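Long-range contacts in Man26A (Cellulomonas fimi, PDB 2X2Y), which probably hydrolyses internal beta-1,4 linkages of mannan, here represented by its family 26 catalytic part and an Ig-like domain: residues T60-A65 and T352-E357; G35-T40 and E320-A325. The protein carries 2 engineered substitutions. All coordinates share one frame; numbering follows the deposited sequence.

Interaction 1 of 2, residues T60-A65 and T352-E357; sequences TGDFPA and TLFASE. With MG (magnesium ion), chain C.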
ATOM      1  N   THR A  60      -7.476  26.021  -3.117  1.00 14.21           N
ATOM      2  CA  THR A  60      -6.652  26.048  -4.343  1.00 14.30           C
ATOM      3  C   THR A  60      -7.456  26.218  -5.627  1.00 14.39           C
ATOM      4  O   THR A  60      -6.894  26.591  -6.653  1.00 14.73           O
ATOM      5  CB  THR A  60      -5.757  24.779  -4.525  1.00 14.24           C
ATOM      6  OG1 THR A  60      -6.551  23.690  -5.020  1.00 14.05           O
ATOM      7  CG2 THR A  60      -5.079  24.378  -3.226  1.00 14.34           C
ATOM      8  N   GLY A  61      -8.752  25.934  -5.582  1.00 14.42           N
ATOM      9  CA  GLY A  61      -9.585  25.974  -6.786  1.00 14.88           C
ATOM     10  C   GLY A  61      -9.629  24.683  -7.597  1.00 15.08           C
ATOM     11  O   GLY A  61     -10.230  24.643  -8.675  1.00 15.37           O
ATOM     12  N   ASP A  62      -8.989  23.631  -7.087  1.00 14.97           N
ATOM     13  CA  ASP A  62      -8.971  22.323  -7.743  1.00 14.98           C
ATOM     14  C   ASP A  62      -8.919  21.219  -6.687  1.00 14.81           C
ATOM     15  O   ASP A  62      -8.299  21.385  -5.633  1.00 15.37           O
ATOM     16  CB  ASP A  62      -7.755  22.215  -8.679  1.00 15.14           C
ATOM     17  CG  ASP A  62      -7.928  21.161  -9.794  1.00 16.05           C
ATOM     18  OD1 ASP A  62      -8.893  20.367  -9.790  1.00 16.50           O
ATOM     19  OD2 ASP A  62      -7.080  21.145 -10.704  1.00 17.40           O
ATOM     20  N   PHE A  63      -9.566  20.098  -6.974  1.00 14.31           N
ATOM     21  CA  PHE A  63      -9.437  18.894  -6.166  1.00 14.03           C
ATOM     22  C   PHE A  63      -8.033  18.292  -6.329  1.00 14.03           C
ATOM     23  O   PHE A  63      -7.386  18.514  -7.358  1.00 14.05           O
ATOM     24  CB  PHE A  63     -10.492  17.873  -6.589  1.00 13.69           C
ATOM     25  CG  PHE A  63     -11.891  18.245  -6.197  1.00 13.75           C
ATOM     26  CD1 PHE A  63     -12.708  18.960  -7.074  1.00 12.83           C
ATOM     27  CD2 PHE A  63     -12.403  17.868  -4.959  1.00 12.99           C
ATOM     28  CE1 PHE A  63     -14.011  19.293  -6.723  1.00 12.32           C
ATOM     29  CE2 PHE A  63     -13.700  18.201  -4.601  1.00 14.17           C
ATOM     30  CZ  PHE A  63     -14.511  18.917  -5.490  1.00 13.03           C
ATOM     31  N   PRO A  64      -7.561  17.516  -5.328  1.00 13.63           N
ATOM     32  CA  PRO A  64      -6.258  16.859  -5.497  1.00 13.60           C
ATOM     33  C   PRO A  64      -6.306  15.852  -6.641  1.00 13.26           C
ATOM     34  O   PRO A  64      -7.377  15.365  -6.983  1.00 13.58           O
ATOM     35  CB  PRO A  64      -6.058  16.114  -4.166  1.00 13.46           C
ATOM     36  CG  PRO A  64      -7.412  15.963  -3.598  1.00 13.24           C
ATOM     37  CD  PRO A  64      -8.189  17.167  -4.040  1.00 13.57           C
ATOM     38  N   ALA A  65      -5.163  15.536  -7.229  1.00 12.99           N
ATOM     39  CA  ALA A  65      -5.127  14.506  -8.264  1.00 12.81           C
ATOM     40  C   ALA A  65      -5.290  13.104  -7.673  1.00 12.63           C
ATOM     41  O   ALA A  65      -5.785  12.190  -8.343  1.00 12.90           O
ATOM     42  CB  ALA A  65      -3.861  14.607  -9.064  1.00 12.70           C
ATOM     43  N   THR A 352       3.319  20.480  -9.632  1.00 18.26           N
ATOM     44  CA  THR A 352       2.303  19.761  -8.859  1.00 17.68           C
ATOM     45  C   THR A 352       1.020  19.647  -9.671  1.00 17.53           C
ATOM     46  O   THR A 352       0.512  20.649 -10.175  1.00 17.45           O
ATOM     47  CB  THR A 352       2.007  20.431  -7.507  1.00 17.47           C
ATOM     48  OG1 THR A 352       1.637  21.800  -7.713  1.00 17.30           O
ATOM     49  CG2 THR A 352       3.213  20.363  -6.605  1.00 16.51           C
ATOM     50  N   LEU A 353       0.512  18.427  -9.810  1.00 17.10           N
ATOM     51  CA  LEU A 353      -0.685  18.192 -10.612  1.00 16.97           C
ATOM     52  C   LEU A 353      -1.925  17.931  -9.751  1.00 16.90           C
ATOM     53  O   LEU A 353      -1.877  17.168  -8.786  1.00 17.14           O
ATOM     54  CB  LEU A 353      -0.458  17.052 -11.606  1.00 17.04           C
ATOM     55  CG  LEU A 353       0.729  17.121 -12.586  1.00 17.20           C
ATOM     56  CD1 LEU A 353       0.648  15.965 -13.562  1.00 17.21           C
ATOM     57  CD2 LEU A 353       0.800  18.437 -13.351  1.00 17.34           C
ATOM     58  N   PHE A 354      -3.023  18.590 -10.107  1.00 16.60           N
ATOM     59  CA  PHE A 354      -4.298  18.465  -9.409  1.00 16.36           C
ATOM     60  C   PHE A 354      -5.331  17.788 -10.327  1.00 16.48           C
ATOM     61  O   PHE A 354      -5.014  17.484 -11.470  1.00 16.34           O
ATOM     62  CB  PHE A 354      -4.747  19.833  -8.877  1.00 15.79           C
ATOM     63  CG  PHE A 354      -3.987  20.278  -7.653  1.00 15.19           C
ATOM     64  CD1 PHE A 354      -2.629  20.617  -7.730  1.00 15.36           C
ATOM     65  CD2 PHE A 354      -4.619  20.352  -6.418  1.00 14.83           C
ATOM     66  CE1 PHE A 354      -1.915  21.011  -6.591  1.00 14.68           C
ATOM     67  CE2 PHE A 354      -3.918  20.756  -5.274  1.00 14.89           C
ATOM     68  CZ  PHE A 354      -2.563  21.077  -5.362  1.00 15.05           C
ATOM     69  N   ALA A 355      -6.534  17.524  -9.823  1.00 17.14           N
ATOM     70  CA  ALA A 355      -7.530  16.696 -10.535  1.00 18.26           C
ATOM     71  C   ALA A 355      -7.740  17.061 -12.009  1.00 19.11           C
ATOM     72  O   ALA A 355      -7.719  16.183 -12.877  1.00 19.26           O
ATOM     73  CB  ALA A 355      -8.868  16.692  -9.798  1.00 17.80           C
ATOM     74  N   SER A 356      -7.917  18.357 -12.276  1.00 19.89           N
ATOM     75  CA  SER A 356      -8.238  18.850 -13.610  1.00 20.76           C
ATOM     76  C   SER A 356      -7.078  18.685 -14.595  1.00 21.09           C
ATOM     77  O   SER A 356      -7.277  18.763 -15.804  1.00 21.26           O
ATOM     78  CB  SER A 356      -8.711  20.312 -13.551  1.00 20.83           C
ATOM     79  OG  SER A 356      -7.617  21.199 -13.392  1.00 21.52           O
ATOM     80  N   GLU A 357      -5.882  18.441 -14.069  1.00 21.53           N
ATOM     81  CA  GLU A 357      -4.685  18.229 -14.881  1.00 21.92           C
ATOM     82  C   GLU A 357      -4.355  16.760 -15.151  1.00 21.72           C
ATOM     83  O   GLU A 357      -3.372  16.463 -15.841  1.00 21.33           O
ATOM     84  CB  GLU A 357      -3.488  18.906 -14.233  1.00 22.15           C
ATOM     85  CG  GLU A 357      -3.544  20.412 -14.290  1.00 24.55           C
ATOM     86  CD  GLU A 357      -2.679  21.045 -13.243  1.00 27.91           C
ATOM     87  OE1 GLU A 357      -1.621  21.607 -13.599  1.00 30.39           O
ATOM     88  OE2 GLU A 357      -3.052  20.961 -12.054  1.00 28.54           O
TER
HETATM   89 MG    MG C1466       0.208  22.865  -9.518  1.00 17.74          MG
HETATM   90  O   HOH W   1      -5.355  23.300 -10.868  1.00 33.69           O
HETATM   91  O   HOH W   2      -1.507  23.199 -10.745  1.00 24.73           O
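The loop from helix 55-60 into strand 66-70 of the TIM barrel is fastened by D62 to the short 3-10 segment 355-357. CG of D62 is anti to the backbone N (chi1 -157°), which sets the carboxylate against S356. S356 OG donates to D62 OD2 at 2.7 Å, meeting it from above the carboxylate plane. S356 N adds weak bonds, 3.3 Å long, to both D62 OD1 and D62 OD2. A water also donates to D62 OD2, and weakly to E357 OE2. It bridges two acidic groups that probably repel each other. An alanine here removes the carboxylate, and S356 OG would probably be left without its partner and freer to turn, with the turn held mainly by its backbone bond to the loop. That bond is nearly straight: A355 N to F63 O, 2.8 Å, 174° at the hydrogen. F63 O also lies at the edge of the F354 ring. Beside it, F63 CB packs on A355 CB at 3.8 Å. E357 OE2 accepts from F354 N at 3.1 Å and from a water bound to magnesium. T352 O and T352 OG1 bind the same ion, whose site A347 and D349 complete. The F354 side chain is packed among A347 of helix 340-348, V56 of helix 55-60 and the ring of F34 on strand 32-37.

Interaction 2 of 2, residues G35-T40 and E320-A325; sequences GHQHTT and ETWRNA. Engineered in segment 320-325: R323 (natural residue Ala), A325 (natural residue Phe). With FMT (formic acid), chain D.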
ATOM      1  N   GLY A  35      -1.878  14.538  -3.508  1.00 12.32           N
ATOM      2  CA  GLY A  35      -2.888  13.691  -2.906  1.00 11.92           C
ATOM      3  C   GLY A  35      -3.294  14.145  -1.527  1.00 11.79           C
ATOM      4  O   GLY A  35      -2.506  14.745  -0.801  1.00 12.19           O
ATOM      5  N   HIS A  36      -4.530  13.848  -1.153  1.00 11.37           N
ATOM      6  CA  HIS A  36      -5.026  14.212   0.164  1.00 10.92           C
ATOM      7  C   HIS A  36      -5.926  13.113   0.710  1.00 10.82           C
ATOM      8  O   HIS A  36      -6.824  12.630   0.018  1.00 10.72           O
ATOM      9  CB  HIS A  36      -5.752  15.565   0.116  1.00 10.56           C
ATOM     10  CG  HIS A  36      -6.154  16.086   1.462  1.00  9.90           C
ATOM     11  ND1 HIS A  36      -7.354  16.728   1.687  1.00  9.19           N
ATOM     12  CD2 HIS A  36      -5.519  16.045   2.657  1.00  9.02           C
ATOM     13  CE1 HIS A  36      -7.434  17.074   2.959  1.00  9.53           C
ATOM     14  NE2 HIS A  36      -6.335  16.668   3.572  1.00  9.78           N
ATOM     15  N   GLN A  37      -5.671  12.715   1.952  1.00 11.01           N
ATOM     16  CA  GLN A  37      -6.440  11.653   2.600  1.00 11.27           C
ATOM     17  C   GLN A  37      -7.824  12.149   3.002  1.00 11.77           C
ATOM     18  O   GLN A  37      -7.947  13.220   3.614  1.00 11.58           O
ATOM     19  CB  GLN A  37      -5.684  11.128   3.831  1.00 11.33           C
ATOM     20  CG  GLN A  37      -6.329   9.926   4.533  1.00 10.89           C
ATOM     21  CD  GLN A  37      -6.209   8.595   3.788  1.00 11.34           C
ATOM     22  OE1 GLN A  37      -6.731   7.576   4.258  1.00 13.40           O
ATOM     23  NE2 GLN A  37      -5.518   8.585   2.647  1.00  8.62           N
ATOM     24  N   HIS A  38      -8.860  11.377   2.653  1.00 12.18           N
ATOM     25  CA  HIS A  38     -10.229  11.688   3.069  1.00 12.89           C
ATOM     26  C   HIS A  38     -10.619  13.089   2.614  1.00 13.03           C
ATOM     27  O   HIS A  38     -11.285  13.835   3.343  1.00 13.05           O
ATOM     28  CB  HIS A  38     -10.354  11.590   4.596  1.00 13.19           C
ATOM     29  CG  HIS A  38     -10.596  10.200   5.095  1.00 14.61           C
ATOM     30  ND1 HIS A  38     -11.792   9.540   4.904  1.00 16.36           N
ATOM     31  CD2 HIS A  38      -9.797   9.344   5.770  1.00 16.06           C
ATOM     32  CE1 HIS A  38     -11.718   8.337   5.444  1.00 17.37           C
ATOM     33  NE2 HIS A  38     -10.518   8.194   5.974  1.00 17.38           N
ATOM     34  N   THR A  39     -10.192  13.449   1.409  1.00 12.98           N
ATOM     35  CA  THR A  39     -10.279  14.835   0.959  1.00 13.23           C
ATOM     36  C   THR A  39     -11.713  15.379   0.877  1.00 13.54           C
ATOM     37  O   THR A  39     -11.931  16.572   1.123  1.00 13.63           O
ATOM     38  CB  THR A  39      -9.476  15.072  -0.356  1.00 13.22           C
ATOM     39  OG1 THR A  39      -9.214  16.472  -0.500  1.00 13.19           O
ATOM     40  CG2 THR A  39     -10.224  14.540  -1.582  1.00 12.03           C
ATOM     41  N   THR A  40     -12.674  14.502   0.566  1.00 13.68           N
ATOM     42  CA  THR A  40     -14.082  14.885   0.465  1.00 13.86           C
ATOM     43  C   THR A  40     -14.956  14.369   1.604  1.00 14.20           C
ATOM     44  O   THR A  40     -16.179  14.545   1.572  1.00 14.48           O
ATOM     45  CB  THR A  40     -14.725  14.422  -0.873  1.00 13.81           C
ATOM     46  OG1 THR A  40     -14.634  12.993  -0.991  1.00 13.86           O
ATOM     47  CG2 THR A  40     -14.083  15.114  -2.092  1.00 13.05           C
ATOM     48  N   GLU A 320       1.121  12.299  -1.266  1.00 13.39           N
ATOM     49  CA  GLU A 320      -0.137  12.463  -0.538  1.00 13.30           C
ATOM     50  C   GLU A 320       0.083  12.957   0.879  1.00 12.85           C
ATOM     51  O   GLU A 320       0.893  12.397   1.622  1.00 12.76           O
ATOM     52  CB  GLU A 320      -0.939  11.152  -0.487  1.00 13.53           C
ATOM     53  CG  GLU A 320      -2.306  11.333   0.189  1.00 13.85           C
ATOM     54  CD  GLU A 320      -3.025  10.046   0.564  1.00 14.52           C
ATOM     55  OE1 GLU A 320      -2.641   8.936   0.133  1.00 16.15           O
ATOM     56  OE2 GLU A 320      -4.015  10.159   1.307  1.00 16.17           O
ATOM     57  N   THR A 321      -0.647  14.004   1.259  1.00 12.24           N
ATOM     58  CA  THR A 321      -0.666  14.404   2.652  1.00 11.66           C
ATOM     59  C   THR A 321      -1.955  13.949   3.361  1.00 11.74           C
ATOM     60  O   THR A 321      -2.883  13.440   2.728  1.00 11.37           O
ATOM     61  CB  THR A 321      -0.326  15.913   2.871  1.00 11.67           C
ATOM     62  OG1 THR A 321       0.145  16.083   4.214  1.00 10.90           O
ATOM     63  CG2 THR A 321      -1.531  16.832   2.592  1.00 10.51           C
ATOM     64  N   TRP A 322      -1.987  14.121   4.677  1.00 11.67           N
ATOM     65  CA  TRP A 322      -2.947  13.413   5.494  1.00 12.07           C
ATOM     66  C   TRP A 322      -4.245  14.190   5.764  1.00 12.73           C
ATOM     67  O   TRP A 322      -4.451  15.300   5.276  1.00 12.65           O
ATOM     68  CB  TRP A 322      -2.291  12.887   6.791  1.00 11.54           C
ATOM     69  CG  TRP A 322      -2.905  11.579   7.267  1.00 11.24           C
ATOM     70  CD1 TRP A 322      -3.547  11.349   8.462  1.00 10.61           C
ATOM     71  CD2 TRP A 322      -2.967  10.339   6.536  1.00 10.81           C
ATOM     72  NE1 TRP A 322      -3.994  10.043   8.517  1.00 11.26           N
ATOM     73  CE2 TRP A 322      -3.649   9.403   7.352  1.00 11.36           C
ATOM     74  CE3 TRP A 322      -2.513   9.930   5.268  1.00 11.13           C
ATOM     75  CZ2 TRP A 322      -3.882   8.078   6.943  1.00 11.63           C
ATOM     76  CZ3 TRP A 322      -2.746   8.606   4.864  1.00 10.96           C
ATOM     77  CH2 TRP A 322      -3.424   7.701   5.703  1.00 10.81           C
ATOM     78  N   ARG A 323      -5.106  13.576   6.557  1.00 13.71           N
ATOM     79  CA  ARG A 323      -6.492  13.960   6.679  1.00 15.12           C
ATOM     80  C   ARG A 323      -6.734  15.238   7.494  1.00 15.43           C
ATOM     81  O   ARG A 323      -6.046  15.513   8.486  1.00 15.31           O
ATOM     82  CB  ARG A 323      -7.264  12.729   7.164  1.00 15.37           C
ATOM     83  CG  ARG A 323      -8.207  12.862   8.309  1.00 17.72           C
ATOM     84  CD  ARG A 323      -8.172  11.520   9.016  1.00 21.31           C
ATOM     85  NE  ARG A 323      -9.355  11.261   9.817  1.00 24.16           N
ATOM     86  CZ  ARG A 323      -9.359  11.128  11.139  1.00 25.20           C
ATOM     87  NH1 ARG A 323      -8.244  11.241  11.840  1.00 25.85           N
ATOM     88  NH2 ARG A 323     -10.497  10.883  11.759  1.00 27.67           N
ATOM     89  N   ASN A 324      -7.682  16.041   7.017  1.00 15.82           N
ATOM     90  CA  ASN A 324      -8.102  17.255   7.711  1.00 16.07           C
ATOM     91  C   ASN A 324      -9.212  16.950   8.714  1.00 16.75           C
ATOM     92  O   ASN A 324     -10.388  17.211   8.465  1.00 16.49           O
ATOM     93  CB  ASN A 324      -8.512  18.355   6.713  1.00 15.45           C
ATOM     94  CG  ASN A 324      -7.317  19.156   6.181  1.00 14.97           C
ATOM     95  OD1 ASN A 324      -6.181  18.655   6.088  1.00 13.43           O
ATOM     96  ND2 ASN A 324      -7.575  20.414   5.827  1.00 12.24           N
ATOM     97  N   ALA A 325      -8.813  16.393   9.854  1.00 18.14           N
ATOM     98  CA  ALA A 325      -9.745  15.906  10.879  1.00 19.34           C
ATOM     99  C   ALA A 325     -10.415  17.043  11.644  1.00 20.37           C
ATOM    100  O   ALA A 325     -11.645  17.136  11.661  1.00 21.26           O
ATOM    101  CB  ALA A 325      -9.038  14.954  11.841  1.00 19.15           C
TER
HETATM  102  C   FMT D1467      -5.412   7.742  10.781  1.00 42.68           C
HETATM  103  O1  FMT D1467      -6.288   7.827   9.915  1.00 42.75           O
HETATM  104  O2  FMT D1467      -5.503   8.205  11.921  1.00 42.49           O
HETATM  105  O   HOH W   3      -9.243  15.378   4.729  1.00  9.77           O
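Q37 NE2 donates to E320 OE2 at 2.6 Å. The bond uses the syn lone pair of the carboxylate oxygen and lies in the Q37 amide plane. H36 NE2 donates to N324 OD1 at 3.2 Å, a bent bond (135° at the hydrogen) reaching the oxygen from above its amide plane. The two flat groups stand nearly perpendicular. N324 OD1 also accepts from the backbone N of F331 and V332. On the far side of the imidazole, H36 ND1 and T39 OG1 are hydrogen-bonded. The backbones run parallel: T321 N bonds G35 O at 2.9 Å, and Q37 N bonds T321 O at 3.0 Å. Strands 32-37 and 318-321 are the first and last of the TIM barrel, and their pairing closes it. N324 N donates to a water that lies 2.8 Å from Q37 O. The Q37 chain bends at chi2 (73°) and lies along W322, its amide 7° from parallel to the indole. Q37 CG makes a CH-pi contact 3.6 Å from the six-membered ring centroid. W322 also lies beside E282, the predicted nucleophile. Farther out, the engineered R323 packs its CB on H38 CB at 4.2 Å.

Interactions 1 and 2 have centres about 13 Å apart and lie on the same side of the chain's centre. Their segments alternate along the chain: 35-40, 60-65, 320-325, then 352-357. Strand 32-37 is common ground. It pairs with 318-321 in interaction 2, with 352-353 of interaction 1, and with 66-70, which segment 60-65 leads into. The two contacts touch directly, with P64 CG 3.6 Å from T39 OG1. Residues far apart in sequence thus meet around one strand of the barrel. Interaction 2 borders the predicted nucleophile E282, while interaction 1 reaches the magnesium site. The antiparallel sheet of the Ig-like domain, from strand 374-379 to strand 456-464, takes no part in either.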